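Local structure of D-glycero-D-manno-heptose 1-phosphate kinase (Bacteroides thetaiotaomicron, 3K85) at residues S50-C62 / S65-A78. The protein probably phosphorylates D-glycero-D-manno-heptose 1-phosphate, or a related sugar, at the expense of ATP, like other GHMP kinases. Numbering follows the deposited sequence.
Sequences SGRIEINAYDAQC and SYLSMSQLEIDGEA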
loop_
_atom_site.group_PDB
_atom_site.type_symbol
_atom_site.label_atom_id
_atom_site.label_comp_id
_atom_site.label_asym_id
_atom_site.label_seq_id
_atom_site.Cartn_x
_atom_site.Cartn_y
_atom_site.Cartn_z
ATOM N N SER A 50 36.980 -25.558 -0.300
ATOM C CA SER A 50 37.680 -26.289 -1.348
ATOM C C SER A 50 38.547 -25.381 -2.217
ATOM O O SER A 50 39.424 -25.856 -2.942
ATOM C CB SER A 50 36.678 -27.024 -2.242
ATOM O OG SER A 50 36.074 -26.141 -3.171
ATOM N N GLY A 51 38.301 -24.079 -2.146
ATOM C CA GLY A 51 39.068 -23.145 -2.947
ATOM C C GLY A 51 38.529 -23.089 -4.361
ATOM O O GLY A 51 39.187 -22.593 -5.274
ATOM N N ARG A 52 37.320 -23.602 -4.549
ATOM C CA ARG A 52 36.704 -23.604 -5.872
ATOM C C ARG A 52 35.369 -22.851 -5.842
ATOM O O ARG A 52 34.872 -22.474 -4.781
ATOM C CB ARG A 52 36.479 -25.054 -6.332
ATOM C CG ARG A 52 36.776 -25.333 -7.808
ATOM C CD ARG A 52 38.221 -24.974 -8.172
ATOM N NE ARG A 52 38.852 -25.924 -9.092
ATOM C CZ ARG A 52 38.416 -26.212 -10.318
ATOM N NH1 ARG A 52 37.328 -25.628 -10.806
ATOM N NH2 ARG A 52 39.072 -27.092 -11.061
ATOM N N ILE A 53 34.807 -22.614 -7.018
ATOM C CA ILE A 53 33.523 -21.944 -7.131
ATOM C C ILE A 53 32.743 -22.713 -8.179
ATOM O O ILE A 53 32.997 -22.606 -9.377
ATOM C CB ILE A 53 33.670 -20.476 -7.556
ATOM C CG1 ILE A 53 32.313 -19.938 -8.010
ATOM C CG2 ILE A 53 34.715 -20.350 -8.644
ATOM C CD1 ILE A 53 32.351 -18.510 -8.494
ATOM N N GLU A 54 31.790 -23.500 -7.700
ATOM C CA GLU A 54 30.974 -24.342 -8.554
ATOM C C GLU A 54 29.633 -23.719 -8.907
ATOM O O GLU A 54 28.872 -23.319 -8.027
ATOM C CB GLU A 54 30.767 -25.681 -7.857
ATOM C CG GLU A 54 32.065 -26.272 -7.334
ATOM C CD GLU A 54 31.857 -27.563 -6.567
ATOM O OE1 GLU A 54 31.296 -28.518 -7.153
ATOM O OE2 GLU A 54 32.259 -27.622 -5.380
ATOM N N ILE A 55 29.347 -23.657 -10.202
ATOM C CA ILE A 55 28.102 -23.091 -10.704
ATOM C C ILE A 55 27.181 -24.119 -11.380
ATOM O O ILE A 55 27.557 -24.769 -12.356
ATOM C CB ILE A 55 28.406 -21.957 -11.696
ATOM C CG1 ILE A 55 29.036 -20.784 -10.937
ATOM C CG2 ILE A 55 27.145 -21.548 -12.437
ATOM C CD1 ILE A 55 29.544 -19.671 -11.830
ATOM N N ASN A 56 25.973 -24.269 -10.845
ATOM C CA ASN A 56 25.000 -25.189 -11.415
ATOM C C ASN A 56 23.719 -24.389 -11.668
ATOM O O ASN A 56 22.799 -24.393 -10.854
ATOM C CB ASN A 56 24.751 -26.355 -10.453
ATOM C CG ASN A 56 23.756 -27.357 -11.000
ATOM O OD1 ASN A 56 23.488 -27.385 -12.199
ATOM N ND2 ASN A 56 23.205 -28.190 -10.124
ATOM N N ALA A 57 23.683 -23.692 -12.803
ATOM C CA ALA A 57 22.555 -22.852 -13.174
ATOM C C ALA A 57 21.675 -23.425 -14.281
ATOM O O ALA A 57 21.970 -23.284 -15.465
ATOM C CB ALA A 57 23.067 -21.481 -13.587
ATOM N N TYR A 58 20.574 -24.049 -13.888
ATOM C CA TYR A 58 19.650 -24.633 -14.843
ATOM C C TYR A 58 19.051 -23.574 -15.777
ATOM O O TYR A 58 18.616 -23.888 -16.891
ATOM C CB TYR A 58 18.539 -25.376 -14.086
ATOM C CG TYR A 58 19.069 -26.517 -13.241
ATOM C CD1 TYR A 58 19.087 -27.825 -13.726
ATOM C CD2 TYR A 58 19.627 -26.274 -11.992
ATOM C CE1 TYR A 58 19.653 -28.863 -12.981
ATOM C CE2 TYR A 58 20.198 -27.294 -11.245
ATOM C CZ TYR A 58 20.210 -28.589 -11.744
ATOM O OH TYR A 58 20.805 -29.592 -11.007
ATOM N N ASP A 59 19.036 -22.321 -15.328
ATOM C CA ASP A 59 18.472 -21.230 -16.119
ATOM C C ASP A 59 19.438 -20.726 -17.179
ATOM O O ASP A 59 19.035 -20.407 -18.291
ATOM C CB ASP A 59 18.051 -20.069 -15.206
ATOM C CG ASP A 59 19.182 -19.576 -14.339
ATOM O OD1 ASP A 59 19.757 -20.415 -13.623
ATOM O OD2 ASP A 59 19.497 -18.363 -14.369
ATOM N N ALA A 60 20.714 -20.639 -16.828
ATOM C CA ALA A 60 21.723 -20.187 -17.778
ATOM C C ALA A 60 22.268 -21.405 -18.522
ATOM O O ALA A 60 23.154 -21.288 -19.370
ATOM C CB ALA A 60 22.849 -19.467 -17.048
ATOM N N GLN A 61 21.723 -22.572 -18.191
ATOM C CA GLN A 61 22.126 -23.829 -18.808
ATOM C C GLN A 61 23.637 -24.008 -18.729
ATOM O O GLN A 61 24.292 -24.310 -19.725
ATOM C CB GLN A 61 21.656 -23.862 -20.266
ATOM C CG GLN A 61 20.158 -24.102 -20.423
ATOM C CD GLN A 61 19.637 -23.679 -21.783
ATOM O OE1 GLN A 61 18.508 -23.997 -22.160
ATOM N NE2 GLN A 61 20.457 -22.944 -22.526
ATOM N N CYS A 62 24.179 -23.824 -17.532
ATOM C CA CYS A 62 25.606 -23.950 -17.312
ATOM C C CYS A 62 25.920 -24.748 -16.067
ATOM O O CYS A 62 25.241 -24.626 -15.053
ATOM C CB CYS A 62 26.243 -22.567 -17.177
ATOM S SG CYS A 62 27.933 -22.604 -16.503
ATOM N N SER A 65 32.918 -25.640 -13.029
ATOM C CA SER A 65 33.680 -25.371 -11.826
ATOM C C SER A 65 34.766 -24.389 -12.268
ATOM O O SER A 65 35.248 -24.474 -13.396
ATOM C CB SER A 65 34.298 -26.671 -11.311
ATOM O OG SER A 65 34.924 -26.492 -10.056
ATOM N N TYR A 66 35.124 -23.444 -11.400
ATOM C CA TYR A 66 36.156 -22.448 -11.703
ATOM C C TYR A 66 37.060 -22.274 -10.496
ATOM O O TYR A 66 36.656 -22.525 -9.358
ATOM C CB TYR A 66 35.534 -21.092 -12.026
ATOM C CG TYR A 66 34.684 -21.054 -13.268
ATOM C CD1 TYR A 66 35.247 -20.824 -14.520
ATOM C CD2 TYR A 66 33.303 -21.227 -13.188
ATOM C CE1 TYR A 66 34.453 -20.759 -15.665
ATOM C CE2 TYR A 66 32.501 -21.166 -14.323
ATOM C CZ TYR A 66 33.078 -20.931 -15.557
ATOM O OH TYR A 66 32.273 -20.867 -16.675
ATOM N N LEU A 67 38.290 -21.840 -10.748
ATOM C CA LEU A 67 39.243 -21.618 -9.672
ATOM C C LEU A 67 38.803 -20.343 -8.943
ATOM O O LEU A 67 38.558 -19.309 -9.572
ATOM C CB LEU A 67 40.644 -21.455 -10.261
ATOM C CG LEU A 67 40.834 -22.175 -11.603
ATOM C CD1 LEU A 67 42.238 -21.905 -12.128
ATOM C CD2 LEU A 67 40.594 -23.672 -11.446
ATOM N N SER A 68 38.686 -20.431 -7.623
ATOM C CA SER A 68 38.254 -19.300 -6.799
ATOM C C SER A 68 39.075 -18.035 -7.071
ATOM O O SER A 68 40.270 -17.988 -6.777
ATOM C CB SER A 68 38.349 -19.689 -5.320
ATOM O OG SER A 68 37.838 -18.678 -4.477
HETATM N N MSE A 69 38.420 -17.017 -7.631
HETATM C CA MSE A 69 39.068 -15.744 -7.965
HETATM C C MSE A 69 38.356 -14.546 -7.334
HETATM O O MSE A 69 37.329 -14.704 -6.682
HETATM C CB MSE A 69 39.069 -15.543 -9.479
HETATM C CG MSE A 69 39.670 -16.679 -10.268
HETATM SE SE MSE A 69 39.695 -16.223 -12.132
HETATM C CE MSE A 69 38.475 -17.588 -12.816
ATOM N N SER A 70 38.902 -13.349 -7.532
ATOM C CA SER A 70 38.281 -12.139 -7.004
ATOM C C SER A 70 37.247 -11.669 -8.013
ATOM O O SER A 70 36.228 -11.079 -7.660
ATOM C CB SER A 70 39.316 -11.033 -6.788
ATOM O OG SER A 70 40.109 -11.283 -5.648
ATOM N N GLN A 71 37.527 -11.925 -9.282
ATOM C CA GLN A 71 36.618 -11.544 -10.355
ATOM C C GLN A 71 36.519 -12.735 -11.298
ATOM O O GLN A 71 37.417 -13.573 -11.325
ATOM C CB GLN A 71 37.163 -10.334 -11.119
ATOM C CG GLN A 71 37.243 -9.034 -10.326
ATOM C CD GLN A 71 35.879 -8.471 -9.971
ATOM O OE1 GLN A 71 35.262 -8.883 -8.993
ATOM N NE2 GLN A 71 35.399 -7.536 -10.775
ATOM N N LEU A 72 35.429 -12.820 -12.056
ATOM C CA LEU A 72 35.250 -13.911 -13.005
ATOM C C LEU A 72 34.954 -13.353 -14.383
ATOM O O LEU A 72 34.073 -12.517 -14.559
ATOM C CB LEU A 72 34.113 -14.848 -12.579
ATOM C CG LEU A 72 34.352 -15.754 -11.369
ATOM C CD1 LEU A 72 33.102 -16.589 -11.112
ATOM C CD2 LEU A 72 35.548 -16.657 -11.614
ATOM N N GLU A 73 35.705 -13.831 -15.360
ATOM C CA GLU A 73 35.564 -13.396 -16.737
ATOM C C GLU A 73 34.182 -13.689 -17.317
ATOM O O GLU A 73 33.685 -14.805 -17.238
ATOM C CB GLU A 73 36.650 -14.072 -17.585
ATOM C CG GLU A 73 36.629 -15.619 -17.572
ATOM C CD GLU A 73 36.725 -16.252 -16.170
ATOM O OE1 GLU A 73 37.705 -15.977 -15.437
ATOM O OE2 GLU A 73 35.816 -17.040 -15.811
ATOM N N ILE A 74 33.559 -12.682 -17.909
ATOM C CA ILE A 74 32.253 -12.890 -18.499
ATOM C C ILE A 74 32.400 -13.669 -19.815
ATOM O O ILE A 74 32.476 -13.081 -20.895
ATOM C CB ILE A 74 31.525 -11.526 -18.729
ATOM C CG1 ILE A 74 31.031 -10.968 -17.393
ATOM C CG2 ILE A 74 30.310 -11.698 -19.636
ATOM C CD1 ILE A 74 32.108 -10.799 -16.352
ATOM N N ASP A 75 32.450 -14.999 -19.708
ATOM C CA ASP A 75 32.583 -15.877 -20.873
ATOM C C ASP A 75 31.358 -15.807 -21.761
ATOM O O ASP A 75 31.456 -15.841 -22.983
ATOM C CB ASP A 75 32.739 -17.339 -20.450
ATOM C CG ASP A 75 33.979 -17.583 -19.627
ATOM O OD1 ASP A 75 35.084 -17.235 -20.097
ATOM O OD2 ASP A 75 33.847 -18.135 -18.513
ATOM N N GLY A 76 30.200 -15.720 -21.125
ATOM C CA GLY A 76 28.946 -15.693 -21.850
ATOM C C GLY A 76 28.161 -16.839 -21.249
ATOM O O GLY A 76 27.106 -17.244 -21.738
ATOM N N GLU A 77 28.708 -17.361 -20.160
ATOM C CA GLU A 77 28.104 -18.466 -19.442
ATOM C C GLU A 77 27.910 -18.068 -17.980
ATOM O O GLU A 77 28.857 -17.647 -17.304
ATOM C CB GLU A 77 29.002 -19.696 -19.541
ATOM C CG GLU A 77 29.369 -20.057 -20.967
ATOM C CD GLU A 77 29.997 -21.435 -21.080
ATOM O OE1 GLU A 77 30.953 -21.723 -20.320
ATOM O OE2 GLU A 77 29.533 -22.224 -21.935
ATOM N N ALA A 78 26.677 -18.213 -17.499
ATOM C CA ALA A 78 26.345 -17.853 -16.125
ATOM C C ALA A 78 26.752 -16.401 -15.908
ATOM O O ALA A 78 27.368 -16.060 -14.903
ATOM C CB ALA A 78 27.080 -18.765 -15.148
HETATM O O HOH W 1 25.097 -19.457 -19.328
#
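Ile53 and Tyr66 form an antiparallel hydrogen-bonded pair: Ile53 N donates to Tyr66 O (3.0 Å) in the carbonyl plane, and Tyr66 N donates back to Ile53 O (3.1 Å) from above the carbonyl plane. Beyond it, Ser68 N donates to Gly51 O (3.2 Å), and Ser68 OG bonds Lys97 O. Gly51 suits this turn, as a CB would jam against Ser50 O; Ser50 OG accepts from Arg52 N in an ST turn. Branched Ile53 suits the buried face: its CG1, anti to the backbone N (chi1 165°), carries CD1 tip to tip against Leu72 CD1, a tight 3.3 Å. Ile55 CD1 meets Tyr66 CE2 at 4.1 Å, the side chains crossing obliquely, while Tyr66 OH is hydrogen-bonded to Lys82 NZ. Arg52, bent at chi2 and chi3, returns over strand 62-67: Leu67 CD2 sits 3.5 Å above its guanidinium centre, and Arg52 NH1 comes 2.7 Å from Ser65 OG, too poorly angled for a hydrogen bond. With an alanine at Arg52, Leu67 CD2 would probably lose its flat cover and Ser65 OG its close neighbour. One water accepts from Ala78 N and donates to Ala60 O. The whole is a beta hairpin, closed through a G1 bulge at Ala57, Gln61 and Cys62, on the mixed sheet of a GHMP kinase.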